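Local coordinates for protein coronin (Toxoplasma gondii, PDB 4OZU) that probably binds actin filaments, and is represented here by its N-terminal WD40 beta-propeller domain, one part of a longer coronin, at residues K194-V199 / R253-P258; A211-D214 / A218-C221; A262-G267 / S291-Q296; K337-N340 / L344-I347. All coordinates share one frame; numbering follows the deposited sequence.

Contact 1: K194-V199 / R253-P258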
loop_
_atom_site.group_PDB
_atom_site.type_symbol
_atom_site.label_atom_id
_atom_site.label_comp_id
_atom_site.label_asym_id
_atom_site.label_seq_id
_atom_site.Cartn_x
_atom_site.Cartn_y
_atom_site.Cartn_z
ATOM N N LYS A 194 7.367 -18.234 7.124
ATOM C CA LYS A 194 8.190 -17.208 7.779
ATOM C C LYS A 194 9.322 -16.733 6.875
ATOM O O LYS A 194 10.323 -16.197 7.349
ATOM C CB LYS A 194 8.775 -17.722 9.098
ATOM C CG LYS A 194 7.806 -18.510 9.980
ATOM C CD LYS A 194 8.480 -19.011 11.243
ATOM C CE LYS A 194 7.628 -20.067 11.935
ATOM N NZ LYS A 194 8.086 -20.356 13.317
ATOM N N ALA A 195 9.155 -16.924 5.573
ATOM C CA ALA A 195 10.179 -16.550 4.614
ATOM C C ALA A 195 9.847 -15.222 3.950
ATOM O O ALA A 195 8.682 -14.910 3.686
ATOM C CB ALA A 195 10.344 -17.632 3.565
ATOM N N LEU A 196 10.894 -14.443 3.703
ATOM C CA LEU A 196 10.825 -13.293 2.821
ATOM C C LEU A 196 11.469 -13.700 1.504
ATOM O O LEU A 196 12.626 -14.119 1.490
ATOM C CB LEU A 196 11.544 -12.090 3.431
ATOM C CG LEU A 196 11.705 -10.868 2.523
ATOM C CD1 LEU A 196 10.366 -10.192 2.270
ATOM C CD2 LEU A 196 12.690 -9.906 3.134
ATOM N N ASN A 197 10.720 -13.578 0.412
ATOM C CA ASN A 197 11.178 -14.016 -0.897
ATOM C C ASN A 197 11.238 -12.858 -1.870
ATOM O O ASN A 197 10.341 -12.013 -1.898
ATOM C CB ASN A 197 10.259 -15.107 -1.458
ATOM C CG ASN A 197 9.929 -16.177 -0.436
ATOM O OD1 ASN A 197 10.766 -17.020 -0.107
ATOM N ND2 ASN A 197 8.698 -16.152 0.069
ATOM N N ILE A 198 12.308 -12.828 -2.660
ATOM C CA ILE A 198 12.480 -11.826 -3.701
ATOM C C ILE A 198 12.293 -12.487 -5.063
ATOM O O ILE A 198 12.902 -13.520 -5.350
ATOM C CB ILE A 198 13.868 -11.165 -3.644
ATOM C CG1 ILE A 198 14.222 -10.747 -2.212
ATOM C CG2 ILE A 198 13.913 -9.984 -4.594
ATOM C CD1 ILE A 198 13.250 -9.764 -1.588
ATOM N N VAL A 199 11.469 -11.863 -5.903
ATOM C CA VAL A 199 11.069 -12.444 -7.186
ATOM C C VAL A 199 11.375 -11.508 -8.337
ATOM O O VAL A 199 11.031 -10.326 -8.280
ATOM C CB VAL A 199 9.565 -12.760 -7.214
ATOM C CG1 VAL A 199 9.177 -13.405 -8.538
ATOM C CG2 VAL A 199 9.194 -13.670 -6.044
ATOM N N ARG A 253 21.017 -7.761 -1.789
ATOM C CA ARG A 253 22.306 -8.121 -2.371
ATOM C C ARG A 253 23.228 -8.810 -1.357
ATOM O O ARG A 253 24.267 -9.377 -1.722
ATOM C CB ARG A 253 22.989 -6.877 -2.932
ATOM C CG ARG A 253 22.361 -6.366 -4.209
ATOM C CD ARG A 253 23.231 -5.318 -4.882
ATOM N NE ARG A 253 22.661 -4.893 -6.158
ATOM C CZ ARG A 253 21.761 -3.923 -6.300
ATOM N NH1 ARG A 253 21.316 -3.244 -5.242
ATOM N NH2 ARG A 253 21.307 -3.627 -7.509
ATOM N N LYS A 254 22.847 -8.727 -0.083
ATOM C CA LYS A 254 23.539 -9.378 1.034
ATOM C C LYS A 254 22.472 -9.946 1.962
ATOM O O LYS A 254 22.278 -9.471 3.089
ATOM C CB LYS A 254 24.429 -8.395 1.796
ATOM C CG LYS A 254 25.499 -7.715 0.966
ATOM C CD LYS A 254 26.508 -7.028 1.875
ATOM C CE LYS A 254 27.437 -6.105 1.108
ATOM N NZ LYS A 254 28.452 -5.495 2.010
ATOM N N PHE A 255 21.782 -10.963 1.463
ATOM C CA PHE A 255 20.464 -11.347 1.950
ATOM C C PHE A 255 20.501 -12.497 2.953
ATOM O O PHE A 255 19.581 -13.305 3.009
ATOM C CB PHE A 255 19.614 -11.730 0.740
ATOM C CG PHE A 255 18.134 -11.590 0.938
ATOM C CD1 PHE A 255 17.573 -10.444 1.498
ATOM C CD2 PHE A 255 17.290 -12.602 0.513
ATOM C CE1 PHE A 255 16.206 -10.333 1.645
ATOM C CE2 PHE A 255 15.925 -12.491 0.660
ATOM C CZ PHE A 255 15.382 -11.364 1.227
ATOM N N ASP A 256 21.566 -12.565 3.745
ATOM C CA ASP A 256 21.760 -13.677 4.674
ATOM C C ASP A 256 21.352 -13.309 6.100
ATOM O O ASP A 256 21.044 -14.181 6.915
ATOM C CB ASP A 256 23.222 -14.132 4.652
ATOM C CG ASP A 256 24.191 -13.019 5.035
ATOM O OD1 ASP A 256 23.876 -11.832 4.793
ATOM O OD2 ASP A 256 25.274 -13.334 5.575
ATOM N N LYS A 257 21.360 -12.018 6.396
ATOM C CA LYS A 257 21.047 -11.535 7.732
ATOM C C LYS A 257 20.545 -10.115 7.622
ATOM O O LYS A 257 20.873 -9.423 6.657
ATOM C CB LYS A 257 22.279 -11.593 8.639
ATOM C CG LYS A 257 23.380 -10.631 8.203
ATOM C CD LYS A 257 24.651 -10.741 9.038
ATOM C CE LYS A 257 25.671 -9.705 8.578
ATOM N NZ LYS A 257 26.963 -9.755 9.328
ATOM N N PRO A 258 19.753 -9.664 8.605
ATOM C CA PRO A 258 19.291 -8.276 8.566
ATOM C C PRO A 258 20.450 -7.293 8.595
ATOM O O PRO A 258 21.493 -7.576 9.190
ATOM C CB PRO A 258 18.440 -8.137 9.839
ATOM C CG PRO A 258 18.147 -9.516 10.283
ATOM C CD PRO A 258 19.271 -10.376 9.800
#

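Contact 2: A211-D214 / A218-C221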
loop_
_atom_site.group_PDB
_atom_site.type_symbol
_atom_site.label_atom_id
_atom_site.label_comp_id
_atom_site.label_asym_id
_atom_site.label_seq_id
_atom_site.Cartn_x
_atom_site.Cartn_y
_atom_site.Cartn_z
ATOM N N ALA A 211 14.696 -16.625 6.034
ATOM C CA ALA A 211 13.808 -16.649 7.185
ATOM C C ALA A 211 13.865 -15.272 7.836
ATOM O O ALA A 211 14.910 -14.885 8.354
ATOM C CB ALA A 211 14.225 -17.739 8.162
ATOM N N CYS A 212 12.765 -14.524 7.801
ATOM C CA CYS A 212 12.826 -13.123 8.219
ATOM C C CYS A 212 12.455 -12.905 9.685
ATOM O O CYS A 212 13.006 -12.004 10.316
ATOM C CB CYS A 212 11.941 -12.259 7.316
ATOM S SG CYS A 212 10.191 -12.690 7.273
ATOM N N HIS A 213 11.542 -13.719 10.225
ATOM C CA HIS A 213 11.194 -13.663 11.643
ATOM C C HIS A 213 10.836 -15.056 12.156
ATOM O O HIS A 213 10.347 -15.888 11.398
ATOM C CB HIS A 213 10.049 -12.671 11.867
ATOM C CG HIS A 213 10.383 -11.278 11.433
ATOM N ND1 HIS A 213 11.075 -10.396 12.236
ATOM C CD2 HIS A 213 10.142 -10.623 10.274
ATOM C CE1 HIS A 213 11.244 -9.256 11.590
ATOM N NE2 HIS A 213 10.683 -9.367 10.397
ATOM N N ASP A 214 11.101 -15.312 13.435
ATOM C CA ASP A 214 11.087 -16.679 13.959
ATOM C C ASP A 214 9.793 -17.047 14.673
ATOM O O ASP A 214 9.547 -18.227 14.942
ATOM C CB ASP A 214 12.269 -16.891 14.911
ATOM C CG ASP A 214 13.610 -16.760 14.212
ATOM O OD1 ASP A 214 13.671 -16.998 12.987
ATOM O OD2 ASP A 214 14.603 -16.414 14.886
ATOM N N ALA A 218 1.937 -13.631 11.385
ATOM C CA ALA A 218 2.209 -13.205 10.016
ATOM C C ALA A 218 3.261 -12.110 9.882
ATOM O O ALA A 218 3.196 -11.080 10.566
ATOM C CB ALA A 218 0.915 -12.733 9.362
ATOM N N CYS A 219 4.219 -12.352 8.985
ATOM C CA CYS A 219 5.198 -11.350 8.573
ATOM C C CYS A 219 4.652 -10.534 7.406
ATOM O O CYS A 219 3.883 -11.049 6.592
ATOM C CB CYS A 219 6.518 -12.011 8.169
ATOM S SG CYS A 219 7.224 -13.080 9.429
ATOM N N LYS A 220 5.038 -9.262 7.335
ATOM C CA LYS A 220 4.593 -8.383 6.258
ATOM C C LYS A 220 5.807 -7.630 5.756
ATOM O O LYS A 220 6.720 -7.366 6.528
ATOM C CB LYS A 220 3.521 -7.404 6.751
ATOM C CG LYS A 220 2.275 -8.050 7.340
ATOM C CD LYS A 220 1.324 -8.537 6.257
ATOM C CE LYS A 220 0.121 -9.239 6.863
ATOM N NZ LYS A 220 -0.887 -9.671 5.844
ATOM N N CYS A 221 5.828 -7.275 4.476
ATOM C CA CYS A 221 6.963 -6.543 3.941
ATOM C C CYS A 221 6.546 -5.352 3.098
ATOM O O CYS A 221 5.394 -5.216 2.702
ATOM C CB CYS A 221 7.859 -7.459 3.104
ATOM S SG CYS A 221 7.203 -7.873 1.450
#

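Contact 3: A262-G267 / S291-Q296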
loop_
_atom_site.group_PDB
_atom_site.type_symbol
_atom_site.label_atom_id
_atom_site.label_comp_id
_atom_site.label_asym_id
_atom_site.label_seq_id
_atom_site.Cartn_x
_atom_site.Cartn_y
_atom_site.Cartn_z
ATOM N N ALA A 262 15.161 -4.815 15.136
ATOM C CA ALA A 262 14.755 -4.239 16.415
ATOM C C ALA A 262 13.370 -4.690 16.847
ATOM O O ALA A 262 12.488 -4.929 16.019
ATOM C CB ALA A 262 14.800 -2.715 16.338
ATOM N N GLU A 263 13.191 -4.800 18.158
ATOM C CA GLU A 263 11.883 -5.048 18.747
ATOM C C GLU A 263 11.030 -3.784 18.637
ATOM O O GLU A 263 11.549 -2.668 18.712
ATOM C CB GLU A 263 12.034 -5.484 20.209
ATOM C CG GLU A 263 10.730 -5.871 20.895
ATOM C CD GLU A 263 10.944 -6.398 22.307
ATOM O OE1 GLU A 263 12.078 -6.819 22.623
ATOM O OE2 GLU A 263 9.979 -6.391 23.101
ATOM N N ILE A 264 9.729 -3.963 18.433
ATOM C CA ILE A 264 8.796 -2.837 18.391
ATOM C C ILE A 264 7.992 -2.768 19.686
ATOM O O ILE A 264 8.044 -1.767 20.396
ATOM C CB ILE A 264 7.822 -2.934 17.207
ATOM C CG1 ILE A 264 8.570 -2.857 15.881
ATOM C CG2 ILE A 264 6.801 -1.789 17.256
ATOM C CD1 ILE A 264 7.736 -3.294 14.689
ATOM N N ASP A 265 7.234 -3.824 19.974
ATOM C CA ASP A 265 6.428 -3.892 21.197
ATOM C C ASP A 265 5.874 -5.304 21.419
ATOM O O ASP A 265 6.312 -6.250 20.763
ATOM C CB ASP A 265 5.284 -2.868 21.145
ATOM C CG ASP A 265 4.332 -3.090 19.974
ATOM O OD1 ASP A 265 4.215 -4.231 19.483
ATOM O OD2 ASP A 265 3.679 -2.114 19.550
ATOM N N ARG A 266 4.914 -5.438 22.337
ATOM C CA ARG A 266 4.297 -6.730 22.640
ATOM C C ARG A 266 2.830 -6.789 22.212
ATOM O O ARG A 266 1.998 -7.397 22.891
ATOM C CB ARG A 266 4.413 -7.036 24.138
ATOM C CG ARG A 266 5.834 -7.304 24.600
ATOM C CD ARG A 266 5.858 -8.349 25.705
ATOM N NE ARG A 266 7.218 -8.637 26.160
ATOM C CZ ARG A 266 7.789 -8.111 27.241
ATOM N NH1 ARG A 266 7.130 -7.254 28.014
ATOM N NH2 ARG A 266 9.031 -8.448 27.555
ATOM N N GLY A 267 2.518 -6.166 21.079
ATOM C CA GLY A 267 1.181 -6.225 20.514
ATOM C C GLY A 267 0.900 -7.567 19.865
ATOM O O GLY A 267 1.776 -8.431 19.815
ATOM N N SER A 291 -3.422 2.492 18.027
ATOM C CA SER A 291 -2.302 3.397 17.781
ATOM C C SER A 291 -1.472 2.978 16.569
ATOM O O SER A 291 -1.519 1.827 16.135
ATOM C CB SER A 291 -1.403 3.474 19.017
ATOM O OG SER A 291 -0.851 2.208 19.325
ATOM N N CYS A 292 -0.741 3.946 16.024
ATOM C CA CYS A 292 0.168 3.745 14.902
ATOM C C CYS A 292 1.458 4.500 15.177
ATOM O O CYS A 292 1.413 5.690 15.482
ATOM C CB CYS A 292 -0.451 4.248 13.593
ATOM S SG CYS A 292 0.784 4.911 12.446
ATOM N N ARG A 293 2.601 3.827 15.087
ATOM C CA ARG A 293 3.873 4.515 15.277
ATOM C C ARG A 293 4.644 4.603 13.973
ATOM O O ARG A 293 4.427 3.825 13.043
ATOM C CB ARG A 293 4.715 3.834 16.352
ATOM C CG ARG A 293 5.074 2.395 16.086
ATOM C CD ARG A 293 5.873 1.842 17.257
ATOM N NE ARG A 293 7.079 2.628 17.502
ATOM C CZ ARG A 293 7.917 2.432 18.516
ATOM N NH1 ARG A 293 7.688 1.471 19.403
ATOM N NH2 ARG A 293 8.987 3.204 18.645
ATOM N N TYR A 294 5.530 5.585 13.906
ATOM C CA TYR A 294 6.289 5.817 12.700
ATOM C C TYR A 294 7.733 6.198 12.971
ATOM O O TYR A 294 8.099 6.684 14.049
ATOM C CB TYR A 294 5.612 6.887 11.844
ATOM C CG TYR A 294 4.980 8.019 12.606
ATOM C CD1 TYR A 294 3.689 7.904 13.105
ATOM C CD2 TYR A 294 5.656 9.222 12.802
ATOM C CE1 TYR A 294 3.095 8.950 13.796
ATOM C CE2 TYR A 294 5.068 10.266 13.489
ATOM C CZ TYR A 294 3.788 10.126 13.980
ATOM O OH TYR A 294 3.204 11.171 14.664
ATOM N N TYR A 295 8.533 5.936 11.945
ATOM C CA TYR A 295 9.977 6.058 11.953
ATOM C C TYR A 295 10.375 6.836 10.715
ATOM O O TYR A 295 9.593 6.908 9.763
ATOM C CB TYR A 295 10.644 4.679 11.918
ATOM C CG TYR A 295 10.211 3.733 13.006
ATOM C CD1 TYR A 295 9.015 3.034 12.917
ATOM C CD2 TYR A 295 11.007 3.526 14.117
ATOM C CE1 TYR A 295 8.624 2.161 13.922
ATOM C CE2 TYR A 295 10.629 2.663 15.124
ATOM C CZ TYR A 295 9.437 1.986 15.024
ATOM O OH TYR A 295 9.075 1.124 16.031
ATOM N N GLN A 296 11.579 7.394 10.702
ATOM C CA GLN A 296 12.154 7.854 9.444
ATOM C C GLN A 296 13.368 7.033 9.085
ATOM O O GLN A 296 14.276 6.868 9.891
ATOM C CB GLN A 296 12.549 9.327 9.481
ATOM C CG GLN A 296 12.864 9.825 8.074
ATOM C CD GLN A 296 13.408 11.231 8.017
ATOM O OE1 GLN A 296 14.080 11.696 8.939
ATOM N NE2 GLN A 296 13.125 11.921 6.915
HETATM O O HOH W 1 11.029 0.381 17.996
#

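Contact 4: K337-N340 / L344-I347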
loop_
_atom_site.group_PDB
_atom_site.type_symbol
_atom_site.label_atom_id
_atom_site.label_comp_id
_atom_site.label_asym_id
_atom_site.label_seq_id
_atom_site.Cartn_x
_atom_site.Cartn_y
_atom_site.Cartn_z
ATOM N N LYS A 337 -8.462 6.165 8.397
ATOM C CA LYS A 337 -8.648 5.128 9.405
ATOM C C LYS A 337 -10.121 4.749 9.532
ATOM O O LYS A 337 -10.917 5.578 9.929
ATOM C CB LYS A 337 -8.118 5.636 10.753
ATOM C CG LYS A 337 -8.323 4.696 11.928
ATOM C CD LYS A 337 -8.136 5.440 13.243
ATOM C CE LYS A 337 -8.549 4.587 14.432
ATOM N NZ LYS A 337 -8.925 5.435 15.595
ATOM N N GLN A 338 -10.493 3.513 9.205
ATOM C CA GLN A 338 -11.869 3.072 9.453
ATOM C C GLN A 338 -12.073 2.827 10.938
ATOM O O GLN A 338 -11.320 2.074 11.566
ATOM C CB GLN A 338 -12.210 1.800 8.673
ATOM C CG GLN A 338 -13.613 1.257 8.941
ATOM C CD GLN A 338 -13.949 0.069 8.052
ATOM O OE1 GLN A 338 -13.384 -0.085 6.963
ATOM N NE2 GLN A 338 -14.860 -0.784 8.516
ATOM N N GLU A 339 -13.093 3.474 11.490
ATOM C CA GLU A 339 -13.507 3.260 12.865
ATOM C C GLU A 339 -14.865 2.575 12.855
ATOM O O GLU A 339 -15.815 3.076 12.258
ATOM C CB GLU A 339 -13.556 4.585 13.625
ATOM C CG GLU A 339 -12.199 5.256 13.719
ATOM C CD GLU A 339 -12.211 6.503 14.579
ATOM O OE1 GLU A 339 -13.275 7.149 14.678
ATOM O OE2 GLU A 339 -11.153 6.837 15.154
ATOM N N ASN A 340 -14.937 1.418 13.511
ATOM C CA ASN A 340 -16.119 0.564 13.489
ATOM C C ASN A 340 -16.547 0.271 12.052
ATOM O O ASN A 340 -15.703 -0.064 11.223
ATOM C CB ASN A 340 -17.237 1.213 14.296
ATOM C CG ASN A 340 -16.799 1.549 15.702
ATOM O OD1 ASN A 340 -16.461 0.657 16.483
ATOM N ND2 ASN A 340 -16.777 2.835 16.030
ATOM N N LEU A 344 -14.900 6.855 8.392
ATOM C CA LEU A 344 -13.504 6.973 7.986
ATOM C C LEU A 344 -12.948 8.251 8.608
ATOM O O LEU A 344 -13.479 9.350 8.400
ATOM C CB LEU A 344 -13.342 6.989 6.458
ATOM C CG LEU A 344 -13.711 5.723 5.677
ATOM C CD1 LEU A 344 -13.485 5.936 4.184
ATOM C CD2 LEU A 344 -12.913 4.520 6.148
ATOM N N GLN A 345 -11.883 8.088 9.384
ATOM C CA GLN A 345 -11.290 9.181 10.148
ATOM C C GLN A 345 -9.936 9.571 9.561
ATOM O O GLN A 345 -8.980 8.806 9.645
ATOM C CB GLN A 345 -11.131 8.760 11.614
ATOM C CG GLN A 345 -10.378 9.745 12.489
ATOM C CD GLN A 345 -11.098 11.066 12.616
ATOM O OE1 GLN A 345 -12.158 11.146 13.233
ATOM N NE2 GLN A 345 -10.537 12.111 12.017
ATOM N N PRO A 346 -9.845 10.763 8.958
ATOM C CA PRO A 346 -8.524 11.132 8.445
ATOM C C PRO A 346 -7.557 11.533 9.558
ATOM O O PRO A 346 -7.946 12.182 10.533
ATOM C CB PRO A 346 -8.816 12.318 7.517
ATOM C CG PRO A 346 -10.300 12.355 7.351
ATOM C CD PRO A 346 -10.883 11.728 8.562
ATOM N N ILE A 347 -6.297 11.142 9.391
ATOM C CA ILE A 347 -5.229 11.529 10.300
ATOM C C ILE A 347 -4.103 12.141 9.486
ATOM O O ILE A 347 -3.500 11.462 8.659
ATOM C CB ILE A 347 -4.657 10.331 11.095
ATOM C CG1 ILE A 347 -5.767 9.453 11.688
ATOM C CG2 ILE A 347 -3.715 10.828 12.181
ATOM C CD1 ILE A 347 -6.587 10.111 12.750
#

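Contact 1: K194-V199 / R253-P258
Phe255 reaches across the gap between two adjacent blades of the WD40 propeller and puts the end of its ring against Leu196 and Ile198. These two neighbours-but-one on strand 195-200 point the same way, toward the loop that carries the phenylalanine, while Asn197 between them turns its side chain away. The loop joins strand 245-251 to strand 260-265 of the next blade. With CG of Phe255 roughly opposite the backbone N (chi1 -155°), the ring is carried toward the strand, and CZ leads. Leu196 approaches at the rim: its CD2 lies close to the ring plane, 3.6 Å from Phe255 CZ, and the two side chains run nearly perpendicular to each other. Ile198 arrives on a slant, touching Phe255 CZ with its CG1 at 3.7 Å. The side chains meet by apolar contact, with no hydrogen bond across the segments, although the bases of Leu196 and Ile198 are held by backbone bonds to strand 205-211. Val210 of that strand also touches Phe255, and Trp250 packs on Leu196 from the second blade. Beyond CZ, the ring's CE2 lies 3.8 Å from Ile198 CG1 and equally far from the carbonyl oxygen of Leu196.

Contact 2: A211-D214 / A218-C221
The backbones carrying His213 and Cys219 run through the connection between two propeller blades and stay well apart, CA to CA 7.1 Å, with no hydrogen bond between them. Side chains fill the interval. Cys219 was modelled in two conformers, so the sulfur contacts that follow hold for one of them. Cys212 SG lies 3.7 Å from Cys219 SG, a van der Waals contact far too long for a disulfide. A chi1 of 59° places the Cys212 sulfur between its own backbone N and carbonyl carbon, facing the second segment. The same Cys219 sulfur sits 3.8 Å from His213 CB and meets the imidazole at its edge, 4.9 Å from the ring centroid and 74° off the ring normal, rather than over a face. Both imidazole nitrogens are engaged by the following blade: NE2 bonds to Thr236 OG1 and ND1 to Glu246 OE2, which should fix the rotation of the ring. A Tris molecule, probably from the crystallisation liquor, lies close to the His213 side chain. A histidine in the blade-to-blade loop, tied to a threonine of the next blade's second strand, resembles the histidine-Ser/Thr link of the WD40 repeat hydrogen-bond network.

Contact 3: A262-G267 / S291-Q296
Arg293, following Cys292, which has been seen in a disulfide with Cys285 and is modelled here in two conformers, is the first residue of strand 291-298 to meet Ile264. With chi1 at 60° its chain starts out between N and the carbonyl carbon, and CD comes to 3.7 Å from Ile264 CG2, the two side chains passing alongside and heading opposite ways. The bend at chi3 (-58°) then turns the guanidinium, which hangs obliquely near the Ile264 carbonyl: NH1 is 3.4 Å from Ile264 O, but the angle is too poor for a hydrogen bond, whereas NH2 bonds to Ser304. Asp265 OD2, 5.4 Å from Arg293 NH1, may add a weak attraction; its OD1 accepts from Gly267 N in an Asx turn and pairs with Arg245. Two residues on, Tyr295 brings its hydroxyl to the same isoleucine at a slant, OH to Ile264 CG2 3.9 Å. A water lying in the ring plane bridges the blades, 2.9 Å from Tyr295 OH and 3.2 Å from Glu263 O, to which it donates. Ile264 and Asp265 form a classic beta bulge opposite Arg245. Strand 260-265 is the outermost strand of one blade and strand 291-298 the third of the next; Met247 of strand 245-251 touches both Ile264 and Tyr295.

Contact 4: K337-N340 / L344-I347
Lys337 and Gln345 form an antiparallel hydrogen-bonded pair: Gln345 N donates to Lys337 O at 2.7 Å and 167°, and Lys337 N returns a longer bond to Gln345 O, 3.0 Å. On the side of the sheet shared by these two residues, the extended lysine chain carries its ammonium to the carboxylate of Glu339, NZ to OE2 2.7 Å, using the anti lone pair of that oxygen. Tyr308, Ser310 and Val312 O also bind NZ, which probably stabilises its charge in a buried setting. Glu339 runs beside Gln345 in the same direction, its carboxylate turned 65° from the amide plane, with Glu339 CD 3.9 Å from Gln345 CB. The Gln345 chain turns at chi2 (64°); its NE2 reaches Pro346 O at 3.0 Å, nearly in the amide plane, and also Trp20 O, while OE1 takes a bond from Gln23. The opposite face carries the non-hydrogen-bonded pair Gln338 and Leu344, where Leu344 CD2 lies 3.8 Å from Gln338 CB. The buried Gln338 amide is held at both ends: NE2 meets Asn340 O at 2.9 Å, in the carbonyl plane, and Ser30 O, while OE1 accepts from Asn316 ND2. This is a beta hairpin, strands 331-339 and 343-350, in a sheet that also takes in strand 16-25 from near the N-terminus, the Velcro-like closure characteristic of WD40 propellers.

Overall arrangement
Contacts 1 and 2 share one blade junction, contact 3 lies at the next, and contact 4 lies within the sheet that closes the ring. Contact 2 is nested in the chain loop closed by contact 1; their centres are 10 Å apart and they touch directly, Lys194 O lying 3.0 Å from Cys212 N. Contacts 2 and 3 both reach the sheet that runs from strand 220-223 to strand 260-265, with nearest atoms about 6 Å apart. Contact 3 approaches contact 4 to about 7 Å, their centres being 20 Å apart. Contacts 1 and 4 lie on opposite sides of the chain's centre, 34 Å between centres. The bound Tris is held at contact 2, by Cys212 O and Asp214 OD1.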